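Local coordinates for protein acetylacetone-cleaving enzyme (Acinetobacter johnsonii, PDB 3BAL) that cleaves acetylacetone with molecular oxygen into methylglyoxal and acetate, using one iron ion per subunit of a homotetramer, at residues A[14-19]-A[36-41]; A[20-25]-A[143-148]. All coordinates share one frame; numbering follows the deposited sequence.

In the fold
From the N terminus, the chain of this cupin jelly roll passes strand 12-15, turns, and returns as strand 22-23 at the sheet edge. Interaction 1 closes a short loop of 16 residues, joining 14-19 to strand 34-41. Interaction 2 starts within that loop, at 20-25, and ends beyond it: after 117 intervening residues, 143-148 of helix 138-148 packs on it. The two therefore cross. Their centres lie about 11 Å apart and they touch directly, since Gln-36 packs against Asn-20, Tyr-21 and Trp-145. Together they link the N-terminal arm, neighbouring strands 22-23 and 34-41, and the C-terminal helix.

Interaction 1. Residues A[14-19]-A[36-41]; sequences VKISDN and QLLHSS
Gln-36 reaches from strand 34-41 of the cupin jelly roll to Ser-17, in the loop that follows strand 12-15. Its CB points toward the N-terminal arm, and with CG anti to the carbonyl carbon (chi1 -83°) and the chain extended beyond, the amide arrives beside the arm's backbone. CG lies against the backbone O of Asn-20, and CD is 3.9 Å from Ser-17 O. At the tip, NE2 lies 2.8 Å from Ser-17 O, a weak hydrogen bond bent to 119° at the proton, and also passes 3.8 Å from CG2 of Ile-16. OE1 lies 2.6 Å from a water that accepts a hydrogen bond from Ser-17 N and also has Lys-15 O in reach; it has more acceptors near it than protons to give.

Beyond the amide, at Leu-38, the contact becomes apolar. Leu-38 brings its CD2 branch to 4.0 Å from CG1 of Ile-16, the two side chains crossing at about a right angle. Leu-38 and His-39 both face Thr-48 in a classic beta bulge, while Val-14 and Lys-15 form an antiparallel ladder with a second subunit. At this end CG2 of Val-14 lies 3.8 Å from Leu-38 O.

Interaction 2. Residues A[20-25]-A[143-148]; sequences NYVPFP and GAWLAT
Val-22, on the short edge strand 22-23, fits between Trp-145 and Thr-148, which project from helix 138-148 near the end of the chain. Val-22, Trp-145 and Thr-148 contribute most of the buried surface. Trp-145 has CG anti to the backbone N (chi1 164°), which carries the indole away from the helix so that its six-membered ring reaches the strand. CZ3 comes to 3.6 Å from CG2 of Val-22, the valine meeting the ring obliquely. Farther along, CH2 lies 3.1 Å from Asn-20 O, the oxygen sitting at the ring edge and in its plane, directed at the C-H rim. The same indole packs on Leu-37 of the adjoining strand and meets Tyr-3 of another subunit edge-to-face.

Thr-148 uses its two branches differently. CG2 presses against CB of Val-22 at 3.6 Å, and the same methyl also lies 4.2 Å from CD of Pro-23. OG1, placed beside the backbone nitrogen (chi1 -59°), folds back to the helix and donates to Ala-144 O at 2.9 Å, meeting that carbonyl at a C=O...donor angle of 159°. Ala-144 O also takes the helical bond from Thr-148 N, and so holds two donors from one residue.

Across the contact, a water donates to Thr-148 OG1 at 2.9 Å and to Pro-23 O at 3.0 Å. Asn-20 directs its OD1 to Lys-149 NZ, the next residue of the C-terminal end. With no direct hydrogen bond between the two segments, cohesion therefore rests on apolar contact and on a carbonyl oxygen set against the indole C-H edge, and the polar link is made through water to a hydroxyl whose own proton is already committed to the helix.

Interaction 1. Residues A[14-19]-A[36-41]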
loop_
_atom_site.group_PDB
_atom_site.type_symbol
_atom_site.label_atom_id
_atom_site.label_comp_id
_atom_site.label_asym_id
_atom_site.label_seq_id
_atom_site.Cartn_x
_atom_site.Cartn_y
_atom_site.Cartn_z
ATOM N N VAL A 14 -8.644 19.222 5.561
ATOM C CA VAL A 14 -7.947 20.324 4.899
ATOM C C VAL A 14 -8.881 21.090 3.960
ATOM O O VAL A 14 -9.298 20.553 2.935
ATOM C CB VAL A 14 -6.754 19.815 4.036
ATOM C CG1 VAL A 14 -6.033 21.008 3.398
ATOM C CG2 VAL A 14 -5.792 18.979 4.877
ATOM N N LYS A 15 -9.207 22.335 4.305
ATOM C CA LYS A 15 -10.065 23.148 3.445
ATOM C C LYS A 15 -9.213 23.613 2.262
ATOM O O LYS A 15 -8.080 24.056 2.448
ATOM C CB LYS A 15 -10.601 24.372 4.199
ATOM C CG LYS A 15 -11.572 25.255 3.395
ATOM C CD LYS A 15 -12.862 24.507 3.047
ATOM C CE LYS A 15 -13.848 25.373 2.249
ATOM N NZ LYS A 15 -13.338 25.803 0.906
ATOM N N ILE A 16 -9.744 23.502 1.049
ATOM C CA ILE A 16 -9.002 23.917 -0.134
ATOM C C ILE A 16 -9.413 25.335 -0.533
ATOM O O ILE A 16 -10.501 25.549 -1.070
ATOM C CB ILE A 16 -9.264 22.951 -1.303
ATOM C CG1 ILE A 16 -8.894 21.526 -0.875
ATOM C CG2 ILE A 16 -8.470 23.389 -2.540
ATOM C CD1 ILE A 16 -9.263 20.447 -1.880
ATOM N N SER A 17 -8.531 26.297 -0.276
ATOM C CA SER A 17 -8.810 27.698 -0.579
ATOM C C SER A 17 -7.998 28.212 -1.762
ATOM O O SER A 17 -6.871 27.774 -1.993
ATOM C CB SER A 17 -8.514 28.551 0.653
ATOM O OG SER A 17 -9.104 27.975 1.806
ATOM N N ASP A 18 -8.570 29.149 -2.510
ATOM C CA ASP A 18 -7.881 29.704 -3.663
ATOM C C ASP A 18 -6.570 30.355 -3.268
ATOM O O ASP A 18 -5.585 30.275 -3.998
ATOM C CB ASP A 18 -8.760 30.729 -4.371
ATOM C CG ASP A 18 -9.893 30.085 -5.125
ATOM O OD1 ASP A 18 -9.790 28.869 -5.406
ATOM O OD2 ASP A 18 -10.874 30.790 -5.449
ATOM N N ASN A 19 -6.575 30.985 -2.098
ATOM C CA ASN A 19 -5.415 31.684 -1.558
ATOM C C ASN A 19 -4.174 30.841 -1.318
ATOM O O ASN A 19 -3.083 31.388 -1.196
ATOM C CB ASN A 19 -5.788 32.350 -0.233
ATOM C CG ASN A 19 -6.769 33.476 -0.410
ATOM O OD1 ASN A 19 -7.279 34.027 0.572
ATOM N ND2 ASN A 19 -7.042 33.838 -1.667
ATOM N N GLN A 36 -1.265 22.722 -4.783
ATOM C CA GLN A 36 -1.409 22.632 -3.334
ATOM C C GLN A 36 -1.168 21.190 -2.890
ATOM O O GLN A 36 -1.793 20.269 -3.414
ATOM C CB GLN A 36 -2.822 23.011 -2.867
ATOM C CG GLN A 36 -3.096 24.497 -2.706
ATOM C CD GLN A 36 -4.376 24.758 -1.928
ATOM O OE1 GLN A 36 -4.532 24.286 -0.792
ATOM N NE2 GLN A 36 -5.298 25.512 -2.529
ATOM N N LEU A 37 -0.254 21.005 -1.938
ATOM C CA LEU A 37 0.013 19.690 -1.381
ATOM C C LEU A 37 -1.072 19.533 -0.311
ATOM O O LEU A 37 -1.237 20.414 0.543
ATOM C CB LEU A 37 1.405 19.639 -0.744
ATOM C CG LEU A 37 1.800 18.292 -0.112
ATOM C CD1 LEU A 37 1.833 17.192 -1.174
ATOM C CD2 LEU A 37 3.166 18.429 0.550
ATOM N N LEU A 38 -1.816 18.424 -0.365
ATOM C CA LEU A 38 -2.913 18.173 0.567
ATOM C C LEU A 38 -2.618 17.184 1.691
ATOM O O LEU A 38 -3.154 17.313 2.793
ATOM C CB LEU A 38 -4.136 17.678 -0.212
ATOM C CG LEU A 38 -4.684 18.629 -1.279
ATOM C CD1 LEU A 38 -5.742 17.924 -2.101
ATOM C CD2 LEU A 38 -5.259 19.875 -0.614
ATOM N N HIS A 39 -1.778 16.189 1.409
ATOM C CA HIS A 39 -1.448 15.178 2.409
ATOM C C HIS A 39 -0.213 14.352 2.067
ATOM O O HIS A 39 0.089 14.094 0.898
ATOM C CB HIS A 39 -2.647 14.241 2.611
ATOM C CG HIS A 39 -2.365 13.065 3.495
ATOM N ND1 HIS A 39 -1.954 11.845 3.004
ATOM C CD2 HIS A 39 -2.448 12.920 4.838
ATOM C CE1 HIS A 39 -1.799 10.998 4.005
ATOM N NE2 HIS A 39 -2.092 11.625 5.129
ATOM N N SER A 40 0.489 13.934 3.112
ATOM C CA SER A 40 1.683 13.120 2.968
ATOM C C SER A 40 1.621 11.961 3.970
ATOM O O SER A 40 1.306 12.165 5.137
ATOM C CB SER A 40 2.920 13.992 3.219
ATOM O OG SER A 40 4.097 13.217 3.249
ATOM N N SER A 41 1.872 10.745 3.496
ATOM C CA SER A 41 1.888 9.568 4.359
ATOM C C SER A 41 3.340 9.070 4.362
ATOM O O SER A 41 3.749 8.299 3.485
ATOM C CB SER A 41 0.950 8.486 3.815
ATOM O OG SER A 41 -0.344 8.578 4.389
HETATM O O HOH W 1 -6.114 25.432 0.988
#

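Interaction 2. Residues A[20-25]-A[143-148]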
loop_
_atom_site.group_PDB
_atom_site.type_symbol
_atom_site.label_atom_id
_atom_site.label_comp_id
_atom_site.label_asym_id
_atom_site.label_seq_id
_atom_site.Cartn_x
_atom_site.Cartn_y
_atom_site.Cartn_z
ATOM N N ASN A 20 -4.330 29.522 -1.246
ATOM C CA ASN A 20 -3.192 28.656 -0.974
ATOM C C ASN A 20 -2.512 27.977 -2.148
ATOM O O ASN A 20 -1.580 27.199 -1.956
ATOM C CB ASN A 20 -3.574 27.610 0.072
ATOM C CG ASN A 20 -3.833 28.229 1.422
ATOM O OD1 ASN A 20 -3.256 29.271 1.756
ATOM N ND2 ASN A 20 -4.682 27.595 2.216
ATOM N N TYR A 21 -2.966 28.258 -3.362
ATOM C CA TYR A 21 -2.316 27.680 -4.523
ATOM C C TYR A 21 -1.027 28.475 -4.740
ATOM O O TYR A 21 -1.037 29.705 -4.677
ATOM C CB TYR A 21 -3.212 27.783 -5.760
ATOM C CG TYR A 21 -4.326 26.746 -5.818
ATOM C CD1 TYR A 21 -5.591 27.000 -5.269
ATOM C CD2 TYR A 21 -4.114 25.506 -6.433
ATOM C CE1 TYR A 21 -6.613 26.049 -5.338
ATOM C CE2 TYR A 21 -5.125 24.549 -6.504
ATOM C CZ TYR A 21 -6.372 24.828 -5.955
ATOM O OH TYR A 21 -7.366 23.877 -6.038
ATOM N N VAL A 22 0.081 27.773 -4.966
ATOM C CA VAL A 22 1.370 28.424 -5.205
ATOM C C VAL A 22 1.939 27.942 -6.541
ATOM O O VAL A 22 1.543 26.891 -7.049
ATOM C CB VAL A 22 2.409 28.097 -4.089
ATOM C CG1 VAL A 22 1.917 28.602 -2.751
ATOM C CG2 VAL A 22 2.683 26.596 -4.036
ATOM N N PRO A 23 2.873 28.709 -7.130
ATOM C CA PRO A 23 3.469 28.309 -8.409
ATOM C C PRO A 23 4.210 26.973 -8.288
ATOM O O PRO A 23 4.943 26.748 -7.324
ATOM C CB PRO A 23 4.419 29.467 -8.726
ATOM C CG PRO A 23 3.759 30.645 -8.067
ATOM C CD PRO A 23 3.324 30.058 -6.740
ATOM N N PHE A 24 3.998 26.091 -9.260
ATOM C CA PHE A 24 4.649 24.783 -9.301
ATOM C C PHE A 24 6.055 25.059 -9.848
ATOM O O PHE A 24 6.209 25.876 -10.757
ATOM C CB PHE A 24 3.877 23.857 -10.246
ATOM C CG PHE A 24 4.312 22.422 -10.184
ATOM C CD1 PHE A 24 3.998 21.635 -9.082
ATOM C CD2 PHE A 24 5.040 21.855 -11.227
ATOM C CE1 PHE A 24 4.404 20.303 -9.015
ATOM C CE2 PHE A 24 5.449 20.526 -11.169
ATOM C CZ PHE A 24 5.128 19.748 -10.060
ATOM N N PRO A 25 7.094 24.383 -9.317
ATOM C CA PRO A 25 8.462 24.625 -9.802
ATOM C C PRO A 25 8.654 24.646 -11.320
ATOM O O PRO A 25 8.241 23.727 -12.029
ATOM C CB PRO A 25 9.284 23.538 -9.098
ATOM C CG PRO A 25 8.278 22.488 -8.759
ATOM C CD PRO A 25 7.073 23.275 -8.347
ATOM N N GLY A 143 8.849 19.438 0.702
ATOM C CA GLY A 143 9.906 20.434 0.752
ATOM C C GLY A 143 9.663 21.602 -0.194
ATOM O O GLY A 143 9.861 22.761 0.171
ATOM N N ALA A 144 9.240 21.292 -1.417
ATOM C CA ALA A 144 8.961 22.306 -2.427
ATOM C C ALA A 144 7.738 23.134 -2.045
ATOM O O ALA A 144 7.692 24.341 -2.289
ATOM C CB ALA A 144 8.730 21.645 -3.782
ATOM N N TRP A 145 6.751 22.468 -1.455
ATOM C CA TRP A 145 5.516 23.105 -1.034
ATOM C C TRP A 145 5.742 24.128 0.076
ATOM O O TRP A 145 5.315 25.276 -0.034
ATOM C CB TRP A 145 4.527 22.030 -0.562
ATOM C CG TRP A 145 3.373 22.559 0.243
ATOM C CD1 TRP A 145 3.121 22.320 1.562
ATOM C CD2 TRP A 145 2.303 23.390 -0.225
ATOM N NE1 TRP A 145 1.958 22.946 1.947
ATOM C CE2 TRP A 145 1.435 23.609 0.870
ATOM C CE3 TRP A 145 1.992 23.970 -1.462
ATOM C CZ2 TRP A 145 0.272 24.385 0.765
ATOM C CZ3 TRP A 145 0.835 24.741 -1.568
ATOM C CH2 TRP A 145 -0.011 24.940 -0.459
ATOM N N LEU A 146 6.419 23.700 1.140
ATOM C CA LEU A 146 6.707 24.552 2.293
ATOM C C LEU A 146 7.702 25.661 1.980
ATOM O O LEU A 146 7.650 26.731 2.578
ATOM C CB LEU A 146 7.256 23.708 3.440
ATOM C CG LEU A 146 6.357 22.608 4.002
ATOM C CD1 LEU A 146 7.098 21.857 5.100
ATOM C CD2 LEU A 146 5.081 23.216 4.542
ATOM N N ALA A 147 8.615 25.392 1.055
ATOM C CA ALA A 147 9.616 26.370 0.662
ATOM C C ALA A 147 8.971 27.501 -0.125
ATOM O O ALA A 147 9.282 28.674 0.084
ATOM C CB ALA A 147 10.695 25.703 -0.174
ATOM N N THR A 148 8.064 27.142 -1.026
ATOM C CA THR A 148 7.368 28.120 -1.852
ATOM C C THR A 148 6.281 28.808 -1.039
ATOM O O THR A 148 6.092 30.021 -1.125
ATOM C CB THR A 148 6.725 27.442 -3.080
ATOM O OG1 THR A 148 7.745 26.787 -3.847
ATOM C CG2 THR A 148 6.017 28.470 -3.956
HETATM O O HOH W 2 6.044 24.890 -5.241
#